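Alpha/beta hydrolase (Novosphingobium aromaticivorans, PDB 3BWX) probably acts as a hydrolase of the alpha/beta hydrolase family and binds calcium ions in the crystal. Local coordinates at residues Leu33-Leu38 and Gln85-Leu90; Leu109-Leu114 and Asp223-Arg228; Asp217-Phe222 and Ala243-Lys248. The protein carries 1 engineered substitution. All blocks are in the same frame, centred on the assembly; numbering follows the deposited sequence. Where two conformers were deposited one is given.

Contact 1: residues Leu33-Leu38 and Gln85-Leu90; sequences LCLPGL and QDLEAL. With EDO (1,2-ethanediol), chain Q.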
# COMPACT_ATOMS: atom_id res chain seq x y z
N LEU A 33 1.76 -1.93 -10.78
CA LEU A 33 0.58 -1.51 -10.01
C LEU A 33 0.95 -1.39 -8.53
O LEU A 33 1.45 -2.36 -7.94
CB LEU A 33 -0.52 -2.56 -10.16
CG LEU A 33 -1.86 -2.46 -9.44
CD1 LEU A 33 -2.69 -1.37 -10.04
CD2 LEU A 33 -2.65 -3.79 -9.53
N CYS A 34 0.81 -0.19 -7.96
CA CYS A 34 1.23 0.10 -6.59
C CYS A 34 -0.00 0.19 -5.72
O CYS A 34 -0.84 1.07 -5.95
CB CYS A 34 1.99 1.40 -6.56
SG CYS A 34 3.55 1.38 -7.48
N LEU A 35 -0.11 -0.68 -4.74
CA LEU A 35 -1.27 -0.81 -3.93
C LEU A 35 -0.98 -0.33 -2.51
O LEU A 35 -0.11 -0.89 -1.83
CB LEU A 35 -1.77 -2.25 -3.95
CG LEU A 35 -2.11 -2.79 -5.34
CD1 LEU A 35 -2.58 -4.24 -5.16
CD2 LEU A 35 -3.10 -1.87 -6.07
N PRO A 36 -1.67 0.73 -2.06
CA PRO A 36 -1.37 1.30 -0.75
C PRO A 36 -1.94 0.50 0.42
O PRO A 36 -2.75 -0.39 0.26
CB PRO A 36 -2.08 2.67 -0.77
CG PRO A 36 -2.61 2.85 -2.12
CD PRO A 36 -2.69 1.52 -2.78
N GLY A 37 -1.47 0.90 1.60
CA GLY A 37 -1.96 0.39 2.85
C GLY A 37 -3.34 0.91 3.21
O GLY A 37 -3.94 1.74 2.53
N LEU A 38 -3.85 0.41 4.33
CA LEU A 38 -5.25 0.58 4.75
C LEU A 38 -5.73 2.00 4.69
O LEU A 38 -6.80 2.24 4.20
CB LEU A 38 -5.41 -0.02 6.17
CG LEU A 38 -6.78 0.05 6.85
CD1 LEU A 38 -7.77 -0.87 6.18
CD2 LEU A 38 -6.61 -0.32 8.36
N GLN A 85 -12.43 -6.70 -5.64
CA GLN A 85 -13.33 -6.57 -6.78
C GLN A 85 -13.09 -5.27 -7.56
O GLN A 85 -13.10 -5.24 -8.77
CB GLN A 85 -14.81 -6.67 -6.37
CG GLN A 85 -15.79 -6.64 -7.60
CD GLN A 85 -17.28 -6.33 -7.25
OE1 GLN A 85 -17.71 -5.17 -7.07
NE2 GLN A 85 -18.09 -7.40 -7.21
N ASP A 86 -12.85 -4.17 -6.84
CA ASP A 86 -12.63 -2.90 -7.47
C ASP A 86 -11.32 -2.96 -8.27
O ASP A 86 -11.23 -2.36 -9.32
CB ASP A 86 -12.58 -1.78 -6.41
CG ASP A 86 -13.90 -1.56 -5.70
OD1 ASP A 86 -14.98 -1.95 -6.20
OD2 ASP A 86 -13.86 -0.87 -4.66
N LEU A 87 -10.31 -3.64 -7.75
CA LEU A 87 -9.06 -3.75 -8.51
C LEU A 87 -9.26 -4.64 -9.77
O LEU A 87 -8.68 -4.37 -10.82
CB LEU A 87 -7.96 -4.32 -7.66
CG LEU A 87 -7.37 -3.31 -6.65
CD1 LEU A 87 -6.64 -4.05 -5.53
CD2 LEU A 87 -6.53 -2.25 -7.34
N GLU A 88 -10.03 -5.74 -9.63
CA GLU A 88 -10.37 -6.53 -10.82
C GLU A 88 -11.06 -5.66 -11.86
O GLU A 88 -10.81 -5.78 -13.08
CB GLU A 88 -11.22 -7.74 -10.45
CG GLU A 88 -10.52 -8.77 -9.61
CD GLU A 88 -9.45 -9.58 -10.34
OE1 GLU A 88 -9.13 -9.30 -11.52
OE2 GLU A 88 -8.85 -10.46 -9.70
N ALA A 89 -11.92 -4.75 -11.41
CA ALA A 89 -12.61 -3.84 -12.32
C ALA A 89 -11.62 -2.87 -13.01
O ALA A 89 -11.75 -2.60 -14.20
CB ALA A 89 -13.71 -3.04 -11.61
N LEU A 90 -10.65 -2.33 -12.27
CA LEU A 90 -9.59 -1.53 -12.86
C LEU A 90 -8.83 -2.31 -13.94
O LEU A 90 -8.63 -1.81 -15.06
CB LEU A 90 -8.61 -1.05 -11.79
CG LEU A 90 -7.34 -0.36 -12.26
CD1 LEU A 90 -7.62 0.93 -12.98
CD2 LEU A 90 -6.37 -0.10 -11.06
C1 EDO Q . -7.04 0.27 1.19
O1 EDO Q . -6.19 1.39 0.86
C2 EDO Q . -6.34 -1.01 0.70
O2 EDO Q . -5.14 -1.25 1.46

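Contact 2: residues Leu109-Leu114 and Asp223-Arg228; sequences LLTMLL and DALATR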
# COMPACT_ATOMS: atom_id res chain seq x y z
N LEU A 109 -1.68 -7.81 1.02
CA LEU A 109 -2.75 -8.80 1.08
C LEU A 109 -3.54 -8.84 -0.24
O LEU A 109 -3.86 -9.89 -0.79
CB LEU A 109 -3.70 -8.55 2.26
CG LEU A 109 -5.02 -9.33 2.29
N LEU A 110 -3.88 -7.68 -0.77
CA LEU A 110 -4.63 -7.60 -2.04
C LEU A 110 -3.80 -8.18 -3.19
O LEU A 110 -4.32 -8.79 -4.14
CB LEU A 110 -5.00 -6.15 -2.31
CG LEU A 110 -6.11 -5.65 -1.35
CD1 LEU A 110 -6.45 -4.15 -1.53
CD2 LEU A 110 -7.39 -6.49 -1.46
N THR A 111 -2.49 -7.98 -3.12
CA THR A 111 -1.60 -8.55 -4.12
C THR A 111 -1.64 -10.10 -4.08
O THR A 111 -1.75 -10.75 -5.11
CB THR A 111 -0.15 -8.08 -3.88
OG1 THR A 111 -0.05 -6.68 -4.12
CG2 THR A 111 0.84 -8.81 -4.84
N MSE A 112 -1.65 -10.67 -2.89
CA MSE A 112 -1.82 -12.13 -2.78
C MSE A 112 -3.17 -12.63 -3.32
O MSE A 112 -3.24 -13.60 -4.06
CB MSE A 112 -1.60 -12.58 -1.34
CG MSE A 112 -0.20 -12.38 -0.84
SE MSE A 112 0.04 -12.97 1.06
CE MSE A 112 0.79 -11.39 1.84
N LEU A 113 -4.22 -11.85 -3.05
CA LEU A 113 -5.56 -12.18 -3.48
C LEU A 113 -5.68 -12.08 -5.01
O LEU A 113 -6.27 -12.95 -5.67
CB LEU A 113 -6.56 -11.28 -2.73
CG LEU A 113 -6.73 -11.71 -1.27
CD1 LEU A 113 -7.45 -10.58 -0.55
CD2 LEU A 113 -7.47 -13.10 -1.16
N LEU A 114 -5.07 -11.05 -5.60
CA LEU A 114 -5.04 -10.93 -7.07
C LEU A 114 -4.26 -12.10 -7.68
O LEU A 114 -4.70 -12.66 -8.69
CB LEU A 114 -4.39 -9.64 -7.51
CG LEU A 114 -5.21 -8.40 -7.31
CD1 LEU A 114 -4.34 -7.14 -7.48
CD2 LEU A 114 -6.43 -8.35 -8.23
N ASP A 223 1.95 -18.65 -0.83
CA ASP A 223 2.68 -19.65 -1.61
C ASP A 223 2.37 -19.56 -3.09
O ASP A 223 3.28 -19.72 -3.93
CB ASP A 223 2.46 -21.04 -1.05
CG ASP A 223 3.47 -21.40 0.00
OD1 ASP A 223 4.67 -21.28 -0.31
OD2 ASP A 223 3.11 -21.82 1.12
N ALA A 224 1.12 -19.23 -3.43
CA ALA A 224 0.79 -19.07 -4.83
C ALA A 224 1.52 -17.86 -5.42
O ALA A 224 2.06 -17.93 -6.51
CB ALA A 224 -0.73 -18.95 -5.03
N LEU A 225 1.53 -16.76 -4.68
CA LEU A 225 2.32 -15.60 -5.09
C LEU A 225 3.82 -15.91 -5.25
O LEU A 225 4.46 -15.44 -6.20
CB LEU A 225 2.14 -14.41 -4.11
CG LEU A 225 2.82 -13.08 -4.45
CD1 LEU A 225 2.36 -12.48 -5.81
CD2 LEU A 225 2.56 -12.07 -3.35
N ALA A 226 4.37 -16.66 -4.30
CA ALA A 226 5.77 -17.02 -4.31
C ALA A 226 6.20 -17.97 -5.40
O ALA A 226 7.40 -18.23 -5.55
CB ALA A 226 6.14 -17.62 -2.96
N THR A 227 5.26 -18.52 -6.17
CA THR A 227 5.62 -19.17 -7.43
C THR A 227 6.10 -18.22 -8.55
O THR A 227 6.58 -18.68 -9.60
CB THR A 227 4.47 -20.07 -8.00
OG1 THR A 227 3.40 -19.24 -8.48
CG2 THR A 227 3.95 -21.07 -6.96
N ARG A 228 5.95 -16.90 -8.34
CA ARG A 228 6.33 -15.88 -9.28
C ARG A 228 7.51 -15.15 -8.63
O ARG A 228 7.64 -15.23 -7.40
CB ARG A 228 5.16 -14.93 -9.51
CG ARG A 228 3.83 -15.68 -9.84
CD ARG A 228 3.91 -16.51 -11.13
NE ARG A 228 4.34 -15.60 -12.16
CZ ARG A 228 5.38 -15.76 -12.96
NH1 ARG A 228 6.07 -16.89 -12.98
NH2 ARG A 228 5.71 -14.77 -13.78

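Contact 3: residues Asp217-Phe222 and Ala243-Lys248; sequences DMWPLF and AQTAAK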
# COMPACT_ATOMS: atom_id res chain seq x y z
N ASP A 217 -6.23 -19.47 6.77
CA ASP A 217 -4.78 -19.65 6.76
C ASP A 217 -4.33 -18.98 5.47
O ASP A 217 -4.78 -19.37 4.38
CB ASP A 217 -4.48 -21.15 6.79
CG ASP A 217 -3.03 -21.50 6.56
OD1 ASP A 217 -2.13 -20.60 6.51
OD2 ASP A 217 -2.81 -22.72 6.44
N MSE A 218 -3.50 -17.94 5.59
CA MSE A 218 -3.02 -17.21 4.39
C MSE A 218 -1.73 -17.72 3.78
O MSE A 218 -1.33 -17.23 2.72
CB MSE A 218 -2.91 -15.73 4.66
CG MSE A 218 -4.28 -15.14 4.98
SE MSE A 218 -4.16 -13.25 5.08
CE MSE A 218 -3.12 -13.10 6.72
N TRP A 219 -1.13 -18.73 4.38
CA TRP A 219 0.04 -19.33 3.74
C TRP A 219 -0.21 -19.80 2.29
O TRP A 219 0.66 -19.60 1.45
CB TRP A 219 0.60 -20.42 4.63
CG TRP A 219 1.41 -19.85 5.73
CD1 TRP A 219 1.07 -19.76 7.04
CD2 TRP A 219 2.70 -19.26 5.60
NE1 TRP A 219 2.08 -19.16 7.74
CE2 TRP A 219 3.10 -18.84 6.88
CE3 TRP A 219 3.57 -19.06 4.53
CZ2 TRP A 219 4.34 -18.24 7.12
CZ3 TRP A 219 4.80 -18.44 4.76
CH2 TRP A 219 5.18 -18.05 6.05
N PRO A 220 -1.37 -20.42 2.01
CA PRO A 220 -1.65 -20.80 0.62
C PRO A 220 -1.66 -19.64 -0.35
O PRO A 220 -1.22 -19.80 -1.48
CB PRO A 220 -3.06 -21.43 0.73
CG PRO A 220 -3.08 -22.01 2.09
CD PRO A 220 -2.41 -20.93 2.92
N LEU A 221 -2.14 -18.48 0.08
CA LEU A 221 -2.16 -17.29 -0.78
C LEU A 221 -0.70 -16.79 -0.99
O LEU A 221 -0.30 -16.43 -2.09
CB LEU A 221 -3.03 -16.19 -0.17
CG LEU A 221 -4.51 -16.51 0.03
CD1 LEU A 221 -5.14 -15.38 0.82
CD2 LEU A 221 -5.22 -16.65 -1.29
N PHE A 222 0.09 -16.81 0.06
CA PHE A 222 1.48 -16.43 -0.09
C PHE A 222 2.19 -17.36 -1.04
O PHE A 222 2.92 -16.97 -1.95
CB PHE A 222 2.19 -16.43 1.27
CG PHE A 222 3.68 -16.29 1.15
CD1 PHE A 222 4.28 -15.05 0.90
CD2 PHE A 222 4.50 -17.41 1.18
CE1 PHE A 222 5.64 -14.94 0.64
CE2 PHE A 222 5.86 -17.29 0.91
CZ PHE A 222 6.43 -16.07 0.69
N ALA A 243 10.30 -11.21 12.19
CA ALA A 243 11.48 -11.76 11.54
C ALA A 243 11.33 -13.24 11.21
O ALA A 243 11.76 -13.71 10.15
CB ALA A 243 12.75 -11.51 12.38
N GLN A 244 10.68 -13.96 12.13
CA GLN A 244 10.45 -15.38 11.95
C GLN A 244 9.57 -15.68 10.72
O GLN A 244 9.90 -16.55 9.91
CB GLN A 244 9.83 -15.99 13.22
CG GLN A 244 10.18 -17.44 13.36
CD GLN A 244 9.50 -18.17 14.53
OE1 GLN A 244 9.35 -17.64 15.63
NE2 GLN A 244 9.10 -19.40 14.28
N THR A 245 8.46 -14.97 10.59
CA THR A 245 7.56 -15.16 9.45
C THR A 245 8.24 -14.81 8.12
O THR A 245 8.12 -15.52 7.10
CB THR A 245 6.29 -14.30 9.64
OG1 THR A 245 5.58 -14.73 10.83
CG2 THR A 245 5.39 -14.40 8.42
N ALA A 246 8.98 -13.71 8.14
CA ALA A 246 9.77 -13.28 6.96
C ALA A 246 10.80 -14.32 6.55
O ALA A 246 10.95 -14.59 5.38
CB ALA A 246 10.42 -11.90 7.18
N ALA A 247 11.51 -14.93 7.50
CA ALA A 247 12.49 -15.99 7.16
C ALA A 247 11.77 -17.22 6.58
O ALA A 247 12.27 -17.81 5.63
CB ALA A 247 13.36 -16.36 8.35
N LYS A 248 10.60 -17.56 7.09
CA LYS A 248 9.77 -18.61 6.47
C LYS A 248 9.36 -18.28 5.04
O LYS A 248 9.46 -19.11 4.16
CB LYS A 248 8.57 -18.96 7.35
CG LYS A 248 8.93 -19.73 8.61
CD LYS A 248 7.80 -19.64 9.61
CE LYS A 248 8.01 -20.63 10.77
NZ LYS A 248 6.83 -20.63 11.67

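Contact 1: residues Leu33-Leu38 and Gln85-Leu90
L35, at the end of strand 32-35, lies across from L87 of helix 80-94, and the two CA atoms, the closest of this helix-on-strand pair, stand 9.5 Å apart. That spacing is filled by leucine side chains, and no hydrogen bond joins the two segments. L35 and L87 reach toward each other tip to tip, with CD2 of L35 3.7 Å from CD2 of L87. CD1 of L35 is also near CD1 of L87, at 4.1 Å, so both branches of each residue take part. A chi1 of -58° in L35 and -76° in L87 swings each CG opposite its own carbonyl carbon, which carries the forked end into the space between helix and sheet. One helical turn later L90 meets L33 differently: the side chains slide past each other in opposite directions and touch through CD2 of L90 and CD1 of L33, 4.0 Å apart. All four touching leucines are buried, and only their methyl groups meet across the contact. Beyond the strand, the carbonyl oxygens of P36 and G37 accept hydrogen bonds from O2 and O1 of a 1,2-ethanediol, probably taken up from the crystallisation liquor; P36 O lies 2.8 Å from O2. Helix 80-94 belongs to the beta-alpha-beta crossover from strand 58-61 to strand 99-104, and strand 32-35 runs between those two in the sheet. A connecting helix laid over an intervening strand through aliphatic side chains is characteristic of the central sheet of the alpha/beta hydrolase fold.

Contact 2: residues Leu109-Leu114 and Asp223-Arg228
L225, in helix 219-225, sends its side chain onto helix 106-117, where it meets T111 and M112, the latter a selenomethionine. Its CB starts toward the opposite helix but stays short of direct contact, 4.5 Å from CG of M112. With chi1 at -176°, CG lies anti to the backbone N and continues the reach; it touches neither partner closely itself and serves to spread the two methyl groups. CD2 does most of the work, sitting 3.7 Å from CG of M112 and 4.0 Å from CG2 of T111. CD1 completes the fork, meeting the same T111 methyl, CG2, at 4.1 Å. The threonine methyl is thus met by both tips of the leucine. T111 turns its hydroxyl elsewhere: OG1 bonds to the carbonyl oxygen of G107, one turn back in its own helix, so only the methyl is offered to L225. M112 crosses L225 at about a right angle and gives its CG methylene, while its selenium end leads away toward F222. A type I turn runs from L225 to R228. There OG1 of T227 donates to the carbonyl oxygen of A224 (2.7 Å between T227 OG1 and A224 O), in the carbonyl plane, and N of T227 reaches the same oxygen. Beneath the pair lies the sheet: L225 also rests on I122, A125 and L127 of strand 122-128, and M112 shares L127, so two neighbouring helices meet above one strand, while L110 and L114 carry helix 106-117 on to helix 80-94.

Contact 3: residues Asp217-Phe222 and Ala243-Lys248
Two successive helices that flank strand 230-235 in the chain, helix 219-225 before it and helix 243-250 after it, meet where W219 reaches T245 and K248. The six-membered part of the indole does the touching. CH2 of W219 lies 3.7 Å from CB of K248, an oblique approach in which the two side chains run at about a right angle. The backbone oxygen of T245 comes to the ring edge near its plane, 4.0 Å from CH2 of W219, and the methyl CG2 of T245 adds a looser contact at CZ2 of W219. K248 contributes the foot of its side chain; beyond CG the chain is extended and carries the amine away from the other segment. E133, outside both segments, joins the polar parts: its OE2 takes NE1 of W219 and its OE1 pairs with OG1 of T245, which probably limits the rotation of the indole. The helix carrying W219 starts under a capping bond, from N of W219 to OD1 of D217 (3.0 Å), which the donor meets from above the carboxylate plane. Elsewhere on this helix, L221 packs on helix 106-117. An aromatic residue at a helix start spanning to the next helix joins consecutive beta-alpha units here, within the parallel part of an alpha/beta hydrolase sheet.

Contacts 1 and 2 are 14 Å apart between centres and meet through helix 106-117: CD1 of L35 lies 3.7 Å from OG1 of T111, and L87 packs on L110. That helix begins within a GxSxG sequence that resembles a nucleophile elbow, and L35 and T111 both touch its residues, so one residue of each contact lies against what may be the nucleophile elbow. Contacts 2 and 3 share helix 219-225, with centres 11 Å apart; the selenium of M112 comes 3.9 Å from CA of F222. Contacts 1 and 3 do not touch, their nearest atoms being about 11 Å apart. The calcium site at P205 and A208 lies away from all three.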